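Local structure of Cas13d (uncultured Ruminococcus sp, 6IV9) at residues L588-I593 and Q642-V647; F632-K637 and L734-V739; K649-V654 and L690-K695; T664-Y669 and S681-K686. The protein binds a CRISPR RNA and, as a Cas13d effector with two HEPN domains, probably processes that guide and cleaves target RNA. The protein carries 2 engineered substitutions. All blocks are in the same frame, centred on the assembly; numbering follows the deposited sequence.

Contact 1: L588-I593 and Q642-V647; sequences LTILGI and QKIREV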
# COMPACT_ATOMS: atom_id res chain seq x y z
N LEU A 588 24.79 11.25 -8.55
CA LEU A 588 25.34 12.15 -9.59
C LEU A 588 24.66 11.88 -10.94
O LEU A 588 24.37 12.81 -11.61
CB LEU A 588 26.85 11.93 -9.68
CG LEU A 588 27.68 12.81 -8.76
CD1 LEU A 588 27.24 12.68 -7.33
CD2 LEU A 588 29.16 12.50 -8.90
N THR A 589 24.44 10.62 -11.28
CA THR A 589 23.80 10.23 -12.56
C THR A 589 22.37 10.77 -12.65
O THR A 589 22.00 11.24 -13.69
CB THR A 589 23.83 8.71 -12.73
OG1 THR A 589 25.17 8.26 -12.61
CG2 THR A 589 23.26 8.25 -14.05
N ILE A 590 21.59 10.68 -11.58
CA ILE A 590 20.19 11.18 -11.64
C ILE A 590 20.19 12.69 -11.86
O ILE A 590 19.27 13.17 -12.48
CB ILE A 590 19.32 10.70 -10.46
CG1 ILE A 590 17.87 10.49 -10.89
CG2 ILE A 590 19.41 11.59 -9.25
CD1 ILE A 590 17.04 9.76 -9.89
N LEU A 591 21.13 13.40 -11.26
CA LEU A 591 21.24 14.87 -11.42
C LEU A 591 21.65 15.20 -12.86
O LEU A 591 21.11 16.12 -13.42
CB LEU A 591 22.28 15.38 -10.42
CG LEU A 591 21.74 15.99 -9.14
CD1 LEU A 591 20.27 15.74 -8.88
CD2 LEU A 591 22.60 15.65 -7.95
N GLY A 592 22.57 14.42 -13.41
CA GLY A 592 23.10 14.62 -14.77
C GLY A 592 24.61 14.74 -14.72
O GLY A 592 25.11 15.67 -14.14
N ILE A 593 25.29 13.79 -15.34
CA ILE A 593 26.78 13.70 -15.33
C ILE A 593 27.24 13.08 -16.65
O ILE A 593 26.42 12.50 -17.35
CB ILE A 593 27.22 12.86 -14.12
CG1 ILE A 593 28.66 13.16 -13.69
CG2 ILE A 593 27.03 11.39 -14.39
CD1 ILE A 593 28.78 14.27 -12.71
N GLN A 642 20.11 7.06 -14.88
CA GLN A 642 20.41 7.69 -16.18
C GLN A 642 19.14 7.81 -17.04
O GLN A 642 18.97 8.83 -17.66
CB GLN A 642 21.47 6.85 -16.86
CG GLN A 642 22.07 7.56 -18.05
CD GLN A 642 22.14 6.52 -19.13
OE1 GLN A 642 21.22 6.38 -19.92
NE2 GLN A 642 23.21 5.74 -19.11
N LYS A 643 18.31 6.78 -17.06
CA LYS A 643 17.07 6.84 -17.87
C LYS A 643 16.12 7.90 -17.31
O LYS A 643 15.54 8.61 -18.08
CB LYS A 643 16.47 5.44 -18.02
CG LYS A 643 17.27 4.54 -18.93
CD LYS A 643 16.70 3.18 -19.09
CE LYS A 643 17.72 2.17 -19.56
NZ LYS A 643 18.33 2.61 -20.83
N ILE A 644 16.00 7.99 -16.00
CA ILE A 644 15.10 8.99 -15.38
C ILE A 644 15.57 10.39 -15.76
O ILE A 644 14.76 11.22 -16.11
CB ILE A 644 15.06 8.80 -13.85
CG1 ILE A 644 14.22 7.59 -13.49
CG2 ILE A 644 14.56 10.06 -13.17
CD1 ILE A 644 12.86 7.62 -14.11
N ARG A 645 16.88 10.62 -15.72
CA ARG A 645 17.41 11.95 -16.08
C ARG A 645 17.05 12.26 -17.53
O ARG A 645 16.77 13.38 -17.79
CB ARG A 645 18.91 12.05 -15.85
CG ARG A 645 19.50 13.39 -16.26
CD ARG A 645 18.92 14.56 -15.51
NE ARG A 645 19.36 15.86 -15.99
CZ ARG A 645 18.73 16.57 -16.91
NH1 ARG A 645 17.63 16.11 -17.46
NH2 ARG A 645 19.19 17.74 -17.27
N GLU A 646 17.11 11.28 -18.43
CA GLU A 646 16.75 11.50 -19.85
C GLU A 646 15.25 11.80 -19.99
O GLU A 646 14.89 12.66 -20.76
CB GLU A 646 17.15 10.32 -20.72
CG GLU A 646 18.65 10.17 -20.81
CD GLU A 646 19.38 11.41 -21.31
OE1 GLU A 646 19.11 11.85 -22.44
OE2 GLU A 646 20.23 11.92 -20.56
N VAL A 647 14.43 11.09 -19.23
CA VAL A 647 12.95 11.31 -19.27
C VAL A 647 12.64 12.73 -18.81
O VAL A 647 11.74 13.31 -19.34
CB VAL A 647 12.17 10.28 -18.46
CG1 VAL A 647 10.71 10.68 -18.36
CG2 VAL A 647 12.30 8.90 -19.07
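Arg645 of 642-647 reaches across to the C-terminal end of the helix carrying 588-593, and its aliphatic part fills the tight half of this contact. CG leaves anti to the backbone N (chi1 177°) and the chain bends at chi2, which lays CD 3.4 Å from Ile590 O and brings NE to Leu591 O at 3.1 Å. That hydrogen bond is weak, its N-H...O angle being 131°. The arrangement illustrates how the last carbonyls of a helix, left without amide donors of a next turn, can be met by side chains: Ile590 O, which Arg645 only touches with CD, is bonded by Tyr727 OH, and Arg645 NH2 goes on to the carbonyls of Ile697 and Lys695. Gly592 ends the helix at backbone angles that would jam a CB against the preceding carbonyl, and Arg645 NE would crowd it too. On the buried flank Ile590 and Ile644 run alongside each other in the same direction, CG1 of Ile590 4.0 Å from CG2 of Ile644. The opposite flank is partly exposed: there a single methyl, Thr589 CG2, rests on Gln642 N (3.5 Å) and CB, while Thr589 OG1 turns back to Arg585 O and the amide of Gln642 turns off to the outside.

Contact 2: F632-K637 and L734-V739; sequences FVYLIK and LVKNLV. With nucleotides of chain B.
Helices 630-638 and 713-760 cross here with their local axes 10.2 Å apart at closest approach and 54° between their N-to-C directions, close enough for side chains to mesh but with no hydrogen bond between the two segments. Tyr634 spans the gap. With CG anti to the backbone N (chi1 -173°), its ring points at the opposite helix, and its hydroxyl lands against backbone and aliphatic carbon: OH is 3.3 Å from Lys736 CA and 3.5 Å from Val739 CB. Val735 CG1 sits at the ring edge, near its plane. Beside it Leu635 and Val735 meet tightly, CD2 of the leucine only 3.5 Å from CG2 of the valine. This is helix-on-helix packing in an all-helical part of the protein, and the helix that packs here leads on to residues that bind RNA phosphates. Tyr634 crosses the Lys736 side chain at about a right angle, against its CB and CG; beyond them the lysine bends at chi3 and carries NZ to the phosphates of chain B, 2.6 Å from G36 OP1 and 2.7 Å from A37 OP2, with a salt bridge to a further RNA phosphate. A methionine in its place would probably leave this cluster of phosphates without the ammonium that links them. Asn737, whose ND2 also bonds Leu733 O, adds a second donor to the same A37 oxygen, ND2 to OP2 at 3.2 Å with an N-H...O angle of 158°. Tyr638 and Tyr732 meet the Tyr634 ring edge-to-face.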
# COMPACT_ATOMS: atom_id res chain seq x y z
N PHE A 632 14.18 9.68 -4.00
CA PHE A 632 15.34 9.20 -4.79
C PHE A 632 15.42 7.67 -4.65
O PHE A 632 15.58 7.00 -5.62
CB PHE A 632 16.62 9.82 -4.25
CG PHE A 632 17.89 9.19 -4.77
CD1 PHE A 632 18.30 9.42 -6.06
CD2 PHE A 632 18.67 8.39 -3.96
CE1 PHE A 632 19.46 8.85 -6.54
CE2 PHE A 632 19.83 7.82 -4.45
CZ PHE A 632 20.22 8.05 -5.73
N VAL A 633 15.26 7.17 -3.43
CA VAL A 633 15.35 5.70 -3.21
C VAL A 633 14.27 5.00 -4.02
O VAL A 633 14.54 3.99 -4.61
CB VAL A 633 15.28 5.37 -1.72
CG1 VAL A 633 15.12 3.89 -1.49
CG2 VAL A 633 16.48 5.91 -0.97
N TYR A 634 13.07 5.56 -4.04
CA TYR A 634 11.96 4.97 -4.81
C TYR A 634 12.34 4.91 -6.29
O TYR A 634 12.12 3.92 -6.91
CB TYR A 634 10.69 5.80 -4.61
CG TYR A 634 9.46 5.18 -5.21
CD1 TYR A 634 9.17 5.34 -6.55
CD2 TYR A 634 8.59 4.42 -4.45
CE1 TYR A 634 8.04 4.77 -7.11
CE2 TYR A 634 7.47 3.84 -5.00
CZ TYR A 634 7.20 4.01 -6.34
OH TYR A 634 6.12 3.44 -6.92
N LEU A 635 12.91 5.99 -6.82
CA LEU A 635 13.29 6.04 -8.25
C LEU A 635 14.37 5.01 -8.56
O LEU A 635 14.29 4.38 -9.56
CB LEU A 635 13.76 7.45 -8.57
CG LEU A 635 12.64 8.49 -8.65
CD1 LEU A 635 13.20 9.90 -8.59
CD2 LEU A 635 11.84 8.30 -9.92
N ILE A 636 15.37 4.89 -7.71
CA ILE A 636 16.45 3.91 -7.96
C ILE A 636 15.90 2.49 -7.88
O ILE A 636 16.29 1.68 -8.65
CB ILE A 636 17.62 4.12 -7.00
CG1 ILE A 636 18.23 5.51 -7.19
CG2 ILE A 636 18.65 3.04 -7.18
CD1 ILE A 636 18.65 5.79 -8.59
N LYS A 637 15.01 2.24 -6.94
CA LYS A 637 14.42 0.91 -6.71
C LYS A 637 13.63 0.45 -7.94
O LYS A 637 13.79 -0.69 -8.35
CB LYS A 637 13.44 1.12 -5.56
CG LYS A 637 12.82 -0.10 -4.93
CD LYS A 637 12.21 0.24 -3.59
CE LYS A 637 10.78 0.72 -3.66
NZ LYS A 637 10.07 0.56 -2.37
N LEU A 734 5.88 10.68 -11.31
CA LEU A 734 5.66 9.97 -12.58
C LEU A 734 5.86 8.46 -12.42
O LEU A 734 4.98 7.72 -12.78
CB LEU A 734 6.65 10.52 -13.60
CG LEU A 734 6.74 9.73 -14.90
CD1 LEU A 734 5.45 9.82 -15.67
CD2 LEU A 734 7.90 10.21 -15.74
N VAL A 735 7.00 8.04 -11.86
CA VAL A 735 7.28 6.59 -11.71
C VAL A 735 6.27 5.95 -10.74
O VAL A 735 5.72 4.93 -11.09
CB VAL A 735 8.74 6.35 -11.28
CG1 VAL A 735 9.03 4.89 -11.02
CG2 VAL A 735 9.72 6.92 -12.28
N LYS A 736 6.01 6.59 -9.62
CA LYS A 736 5.08 6.02 -8.62
C LYS A 736 3.70 5.84 -9.26
O LYS A 736 3.13 4.81 -9.08
CB LYS A 736 4.95 6.94 -7.41
CG LYS A 736 3.93 6.50 -6.38
CD LYS A 736 3.47 7.60 -5.50
CE LYS A 736 2.51 8.53 -6.18
NZ LYS A 736 1.86 9.45 -5.23
N ASN A 737 3.24 6.82 -10.01
CA ASN A 737 1.90 6.70 -10.64
C ASN A 737 1.87 5.53 -11.63
O ASN A 737 0.87 4.86 -11.67
CB ASN A 737 1.40 8.03 -11.20
CG ASN A 737 0.65 8.77 -10.13
OD1 ASN A 737 -0.47 8.44 -9.83
ND2 ASN A 737 1.29 9.75 -9.52
N LEU A 738 2.92 5.34 -12.40
CA LEU A 738 2.99 4.22 -13.38
C LEU A 738 3.07 2.87 -12.66
O LEU A 738 2.46 1.93 -13.11
CB LEU A 738 4.17 4.47 -14.32
CG LEU A 738 3.95 5.65 -15.26
CD1 LEU A 738 5.20 5.92 -16.07
CD2 LEU A 738 2.76 5.40 -16.16
N VAL A 739 3.83 2.78 -11.58
CA VAL A 739 3.91 1.52 -10.80
C VAL A 739 2.50 1.22 -10.26
O VAL A 739 2.09 0.09 -10.30
CB VAL A 739 4.93 1.64 -9.66
CG1 VAL A 739 4.83 0.49 -8.68
CG2 VAL A 739 6.35 1.77 -10.19
P A B 37 -1.05 11.69 -6.96
OP1 A B 37 -0.96 12.35 -8.25
OP2 A B 37 -0.02 10.61 -6.72
O5' A B 37 -0.93 12.78 -5.81
C5' A B 37 0.37 13.39 -5.60
C4' A B 37 0.63 13.70 -4.14
O4' A B 37 -0.39 14.63 -3.69
C3' A B 37 0.59 12.49 -3.21
O3' A B 37 1.59 12.67 -2.20
C2' A B 37 -0.80 12.56 -2.60
O2' A B 37 -0.92 12.00 -1.30
C1' A B 37 -1.08 14.07 -2.57
N9 A B 37 -2.48 14.36 -2.76
C8 A B 37 -3.19 14.33 -3.93
N7 A B 37 -4.45 14.67 -3.80
C5 A B 37 -4.59 14.89 -2.44
C6 A B 37 -5.68 15.27 -1.65
N6 A B 37 -6.90 15.46 -2.15
N1 A B 37 -5.49 15.41 -0.32
C2 A B 37 -4.26 15.24 0.17
N3 A B 37 -3.15 14.87 -0.47
C4 A B 37 -3.38 14.74 -1.79
P G B 36 -0.58 8.40 -2.63
OP1 G B 36 0.68 8.03 -3.35
OP2 G B 36 -0.49 9.33 -1.45
O5' G B 36 -1.67 9.09 -3.51
C5' G B 36 -2.01 8.52 -4.79
C4' G B 36 -3.21 9.23 -5.37
O4' G B 36 -4.34 9.06 -4.50
C3' G B 36 -3.05 10.74 -5.54
O3' G B 36 -2.50 11.10 -6.80
C2' G B 36 -4.46 11.25 -5.40
O2' G B 36 -5.20 11.08 -6.60
C1' G B 36 -5.08 10.25 -4.43
N9 G B 36 -5.06 10.73 -3.08
C8 G B 36 -3.99 10.80 -2.21
N7 G B 36 -4.30 11.34 -1.07
C5 G B 36 -5.63 11.68 -1.20
C6 G B 36 -6.51 12.29 -0.28
O6 G B 36 -6.28 12.66 0.87
N1 G B 36 -7.78 12.42 -0.81
C2 G B 36 -8.16 12.03 -2.07
N2 G B 36 -9.43 12.23 -2.39
N3 G B 36 -7.35 11.46 -2.94
C4 G B 36 -6.11 11.32 -2.44

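Contact 3: K649-V654 and L690-K695; sequences KNEKVV and LARMIK
Glu651 and Lys695 cross at about a right angle, and their contact is made by carbon as much as by charge. With CG anti to the carbonyl carbon (chi1 -71°), the glutamate stretches across to the lysine's methylenes: OE2 is 3.3 Å from Lys695 CE but 4.6 Å from NZ, too far for a salt bridge. The other oxygen, OE1, comes within 3.2 Å of Arg692 CG, and the carboxylate and guanidinium planes stand 85° apart without their charged atoms touching. Lys695 leaves its helix with CG anti to the backbone N (chi1 177°), then bends at chi3 and chi4, which turns NZ to a weak hydrogen bond with Lys649 O at 3.3 Å. Were this glutamate an alanine, the methylenes of Lys695 would probably lose their cover, and a negative charge would go from near Lys695 and Arg692. On the buried side Val654 CG1 touches both Ala691 CB, at 3.8 Å, and Ile694 CD1. Asn650 N-caps the helix that bears Glu651; its OD1 accepts from Val653 N, above the carbonyl plane, and weakly from Lys652 N. The contact joins the start of helix 651-660 to the C-terminal part of helix 683-696, and both rest on the long helix 713-760, through Val653 on Leu734 and Ile694 on Tyr727.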
# COMPACT_ATOMS: atom_id res chain seq x y z
N LYS A 649 14.04 15.34 -19.54
CA LYS A 649 14.29 16.33 -20.63
C LYS A 649 13.02 16.54 -21.44
O LYS A 649 12.98 17.46 -22.23
CB LYS A 649 15.44 15.85 -21.51
CG LYS A 649 16.80 15.97 -20.85
CD LYS A 649 17.87 15.31 -21.63
CE LYS A 649 19.15 15.23 -20.84
NZ LYS A 649 20.24 14.64 -21.63
N ASN A 650 12.02 15.72 -21.19
CA ASN A 650 10.76 15.81 -21.95
C ASN A 650 9.82 16.79 -21.26
O ASN A 650 9.16 16.41 -20.33
CB ASN A 650 10.14 14.43 -22.06
CG ASN A 650 9.01 14.43 -23.05
OD1 ASN A 650 8.23 15.37 -23.09
ND2 ASN A 650 8.95 13.40 -23.86
N GLU A 651 9.75 18.01 -21.77
CA GLU A 651 8.91 19.06 -21.14
C GLU A 651 7.44 18.66 -21.11
O GLU A 651 6.76 19.06 -20.20
CB GLU A 651 9.21 20.42 -21.76
CG GLU A 651 10.57 20.93 -21.34
CD GLU A 651 10.99 22.20 -22.04
OE1 GLU A 651 10.96 23.23 -21.41
OE2 GLU A 651 11.35 22.12 -23.20
N LYS A 652 6.96 17.93 -22.11
CA LYS A 652 5.53 17.56 -22.10
C LYS A 652 5.21 16.66 -20.91
O LYS A 652 4.19 16.85 -20.30
CB LYS A 652 5.16 16.86 -23.40
CG LYS A 652 4.95 17.80 -24.57
CD LYS A 652 4.32 17.13 -25.74
CE LYS A 652 5.22 16.11 -26.37
NZ LYS A 652 4.74 15.75 -27.72
N VAL A 653 6.06 15.68 -20.67
CA VAL A 653 5.85 14.76 -19.52
C VAL A 653 5.98 15.55 -18.21
O VAL A 653 5.12 15.44 -17.39
CB VAL A 653 6.90 13.64 -19.55
CG1 VAL A 653 6.84 12.80 -18.30
CG2 VAL A 653 6.77 12.78 -20.79
N VAL A 654 7.04 16.34 -18.07
CA VAL A 654 7.24 17.13 -16.82
C VAL A 654 6.09 18.12 -16.65
O VAL A 654 5.60 18.25 -15.57
CB VAL A 654 8.61 17.82 -16.83
CG1 VAL A 654 8.74 18.82 -15.72
CG2 VAL A 654 9.72 16.79 -16.78
N LEU A 690 9.65 26.06 -14.36
CA LEU A 690 10.09 24.93 -13.52
C LEU A 690 10.45 23.76 -14.43
O LEU A 690 11.42 23.10 -14.17
CB LEU A 690 8.99 24.60 -12.52
CG LEU A 690 8.72 25.69 -11.49
CD1 LEU A 690 7.49 25.39 -10.67
CD2 LEU A 690 9.92 25.89 -10.61
N ALA A 691 9.67 23.53 -15.49
CA ALA A 691 9.94 22.43 -16.43
C ALA A 691 11.29 22.65 -17.12
O ALA A 691 12.01 21.70 -17.32
CB ALA A 691 8.83 22.26 -17.40
N ARG A 692 11.58 23.88 -17.50
CA ARG A 692 12.87 24.21 -18.15
C ARG A 692 14.02 23.97 -17.17
O ARG A 692 15.04 23.48 -17.59
CB ARG A 692 12.87 25.66 -18.60
CG ARG A 692 12.14 25.86 -19.91
CD ARG A 692 12.59 27.15 -20.57
NE ARG A 692 11.95 28.29 -19.95
CZ ARG A 692 10.68 28.61 -20.07
NH1 ARG A 692 10.18 29.55 -19.30
NH2 ARG A 692 9.91 28.01 -20.96
N MET A 693 13.83 24.32 -15.91
CA MET A 693 14.90 24.11 -14.90
C MET A 693 15.19 22.62 -14.77
O MET A 693 16.33 22.26 -14.69
CB MET A 693 14.44 24.60 -13.54
CG MET A 693 14.39 26.07 -13.42
SD MET A 693 14.40 26.53 -11.70
CE MET A 693 14.28 24.92 -10.93
N ILE A 694 14.14 21.82 -14.72
CA ILE A 694 14.26 20.34 -14.59
C ILE A 694 14.96 19.79 -15.84
O ILE A 694 15.85 18.99 -15.72
CB ILE A 694 12.88 19.73 -14.36
CG1 ILE A 694 12.41 20.03 -12.94
CG2 ILE A 694 12.88 18.25 -14.64
CD1 ILE A 694 10.96 19.85 -12.74
N LYS A 695 14.60 20.31 -17.00
CA LYS A 695 15.21 19.84 -18.26
C LYS A 695 16.72 20.12 -18.25
O LYS A 695 17.43 19.36 -18.85
CB LYS A 695 14.55 20.56 -19.44
CG LYS A 695 15.13 20.24 -20.80
CD LYS A 695 14.77 21.25 -21.85
CE LYS A 695 14.26 20.65 -23.13
NZ LYS A 695 15.09 19.54 -23.64

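Contact 4: T664-Y669 and S681-K686; sequences TQIERY and SSLEAK. With nucleotides of chain B.
Ile666 and Glu667 face helix 683-696, whereas Gln665, Arg668 and Tyr669 face the RNA: a helix with one side on protein and the other on RNA. Gln665 bends at chi2 (43°) and sets OE1 3.0 Å from O4' of U39 of chain B, a close approach without a hydrogen bond; the bond, a weak one, comes from that nucleotide's O2'. Ile666 offers its CG2 methyl to Leu683 CD2 and Lys686 CB, both at 4.2 Å. Next, Glu667 lays its CG against Leu683 CD2 and forms a salt bridge with Lys686, whose NZ meets OE1 at 3.1 Å from above the carboxylate plane. The same ammonium is gripped by the carbonyls of Ser681 and Met679, which ties the loop ahead of the second helix to the bridge; Ser682 caps that helix by accepting from Ala685 N. Arg668 NH2 bonds Gln665 OE1 at 3.1 Å and 169°, which should limit the amide's rotation. Tyr669 shares a hydrogen bond of 2.7 Å between OH and O2' of U38 of chain B, while Gln665 NE2 lies over the centre of its ring. Helices 663-673 and 683-696 are successive in the chain, and Tyr669 touches Leu690 of the latter and Leu726 and Thr729 of helix 713-760.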
# COMPACT_ATOMS: atom_id res chain seq x y z
N THR A 664 -1.23 26.70 -5.50
CA THR A 664 -0.52 27.28 -4.34
C THR A 664 0.87 26.64 -4.21
O THR A 664 1.78 27.34 -3.89
CB THR A 664 -1.34 27.14 -3.05
OG1 THR A 664 -1.50 25.74 -2.82
CG2 THR A 664 -2.69 27.78 -3.14
N GLN A 665 0.98 25.34 -4.42
CA GLN A 665 2.29 24.66 -4.35
C GLN A 665 3.22 25.12 -5.49
O GLN A 665 4.38 25.30 -5.24
CB GLN A 665 2.12 23.15 -4.24
CG GLN A 665 3.40 22.44 -3.81
CD GLN A 665 4.17 23.11 -2.70
OE1 GLN A 665 3.62 23.43 -1.65
NE2 GLN A 665 5.45 23.32 -2.91
N ILE A 666 2.69 25.30 -6.69
CA ILE A 666 3.53 25.76 -7.83
C ILE A 666 4.12 27.13 -7.47
O ILE A 666 5.28 27.35 -7.74
CB ILE A 666 2.71 25.79 -9.13
CG1 ILE A 666 2.38 24.38 -9.61
CG2 ILE A 666 3.42 26.59 -10.20
CD1 ILE A 666 3.57 23.52 -9.84
N GLU A 667 3.33 28.00 -6.87
CA GLU A 667 3.84 29.34 -6.47
C GLU A 667 4.96 29.18 -5.45
O GLU A 667 5.92 29.91 -5.53
CB GLU A 667 2.69 30.20 -5.95
CG GLU A 667 1.63 30.49 -6.99
CD GLU A 667 1.63 31.91 -7.51
OE1 GLU A 667 2.67 32.57 -7.43
OE2 GLU A 667 0.61 32.34 -8.01
N ARG A 668 4.81 28.27 -4.50
CA ARG A 668 5.88 28.04 -3.49
C ARG A 668 7.15 27.51 -4.17
O ARG A 668 8.21 27.99 -3.87
CB ARG A 668 5.42 27.02 -2.46
CG ARG A 668 4.42 27.53 -1.45
CD ARG A 668 4.17 26.45 -0.43
NE ARG A 668 3.13 26.83 0.49
CZ ARG A 668 1.87 26.47 0.35
NH1 ARG A 668 0.91 27.26 0.80
NH2 ARG A 668 1.57 25.33 -0.25
N TYR A 669 7.01 26.53 -5.05
CA TYR A 669 8.18 25.98 -5.76
C TYR A 669 8.84 27.06 -6.61
O TYR A 669 10.04 27.16 -6.65
CB TYR A 669 7.75 24.86 -6.70
CG TYR A 669 7.50 23.53 -6.05
CD1 TYR A 669 8.43 22.96 -5.21
CD2 TYR A 669 6.33 22.83 -6.30
CE1 TYR A 669 8.20 21.74 -4.61
CE2 TYR A 669 6.09 21.61 -5.72
CZ TYR A 669 7.03 21.06 -4.88
OH TYR A 669 6.80 19.85 -4.32
N SER A 681 4.02 36.74 -13.45
CA SER A 681 3.79 35.82 -14.59
C SER A 681 2.63 34.87 -14.29
O SER A 681 2.24 34.75 -13.15
CB SER A 681 5.03 35.07 -14.98
OG SER A 681 5.46 34.22 -13.95
N SER A 682 2.09 34.26 -15.32
CA SER A 682 0.95 33.33 -15.18
C SER A 682 1.40 32.01 -14.56
O SER A 682 2.57 31.70 -14.63
CB SER A 682 0.34 33.06 -16.51
OG SER A 682 1.23 32.33 -17.31
N LEU A 683 0.45 31.23 -14.05
CA LEU A 683 0.76 29.91 -13.47
C LEU A 683 1.33 29.01 -14.56
O LEU A 683 2.24 28.28 -14.28
CB LEU A 683 -0.51 29.32 -12.85
CG LEU A 683 -0.82 29.84 -11.45
CD1 LEU A 683 -2.27 29.59 -11.10
CD2 LEU A 683 0.09 29.22 -10.42
N GLU A 684 0.80 29.10 -15.78
CA GLU A 684 1.34 28.27 -16.88
C GLU A 684 2.79 28.67 -17.14
O GLU A 684 3.57 27.80 -17.44
CB GLU A 684 0.46 28.34 -18.13
CG GLU A 684 0.85 27.36 -19.22
CD GLU A 684 0.62 25.86 -19.00
OE1 GLU A 684 0.22 25.45 -17.89
OE2 GLU A 684 0.84 25.10 -19.94
N ALA A 685 3.10 29.96 -17.09
CA ALA A 685 4.48 30.43 -17.29
C ALA A 685 5.37 29.89 -16.17
O ALA A 685 6.45 29.48 -16.45
CB ALA A 685 4.51 31.93 -17.34
N LYS A 686 4.89 29.93 -14.94
CA LYS A 686 5.66 29.43 -13.78
C LYS A 686 5.90 27.92 -13.94
O LYS A 686 7.01 27.50 -13.75
CB LYS A 686 4.92 29.75 -12.49
CG LYS A 686 4.78 31.23 -12.20
CD LYS A 686 4.17 31.52 -10.87
CE LYS A 686 4.37 32.96 -10.48
NZ LYS A 686 3.09 33.65 -10.31
P U B 39 5.93 17.55 -0.89
OP1 U B 39 7.36 17.74 -0.94
OP2 U B 39 5.43 16.31 -0.22
O5' U B 39 5.08 18.74 -0.31
C5' U B 39 5.46 20.10 -0.55
C4' U B 39 4.45 21.02 0.09
O4' U B 39 3.11 20.70 -0.39
C3' U B 39 4.31 20.91 1.59
O3' U B 39 5.41 21.52 2.22
C2' U B 39 2.93 21.54 1.82
O2' U B 39 2.80 22.94 1.68
C1' U B 39 2.16 20.93 0.65
N1 U B 39 1.52 19.65 0.97
C2 U B 39 0.39 19.68 1.76
O2 U B 39 -0.06 20.71 2.23
N3 U B 39 -0.18 18.45 2.00
C4 U B 39 0.26 17.22 1.54
O4 U B 39 -0.36 16.21 1.83
C5 U B 39 1.44 17.28 0.73
C6 U B 39 2.02 18.46 0.48
P U B 38 3.10 12.32 -2.49
OP1 U B 38 3.19 11.27 -3.46
OP2 U B 38 3.73 12.23 -1.20
O5' U B 38 3.67 13.60 -3.25
C5' U B 38 3.87 14.76 -2.53
C4' U B 38 4.04 15.92 -3.50
O4' U B 38 2.87 15.98 -4.34
C3' U B 38 4.07 17.24 -2.76
O3' U B 38 5.43 17.51 -2.43
C2' U B 38 3.50 18.21 -3.80
O2' U B 38 4.46 18.58 -4.77
C1' U B 38 2.48 17.34 -4.51
N1 U B 38 1.12 17.52 -4.01
C2 U B 38 0.10 17.33 -4.93
O2 U B 38 0.31 17.05 -6.11
N3 U B 38 -1.18 17.48 -4.42
C4 U B 38 -1.52 17.75 -3.09
O4 U B 38 -2.72 17.84 -2.77
C5 U B 38 -0.40 17.87 -2.20
C6 U B 38 0.85 17.75 -2.68

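The four contacts form a chain of touching helices; helix 713-760, which supplies half of contact 2, also touches residues of the others. Contacts 1 and 2, their centres 14 Å apart, share a hydrophobic seam in which Ile644 CD1 meets Val735 CG2 at 3.7 Å. Contact 1 passes to contact 3 through Arg645 NH2 and Lys695 O, a probable hydrogen bond of 2.9 Å, and contact 3 to contact 4 along helix 683-696, which both use. Contacts 2 and 4 do not touch, their nearest atoms about 12 Å apart, yet both grip consecutive nucleotides of one RNA: G36 and A37, then U38 and U39. The nearest atom of contact 1 is about 14 Å from the RNA. That of contact 3 is about 10 Å from the RNA.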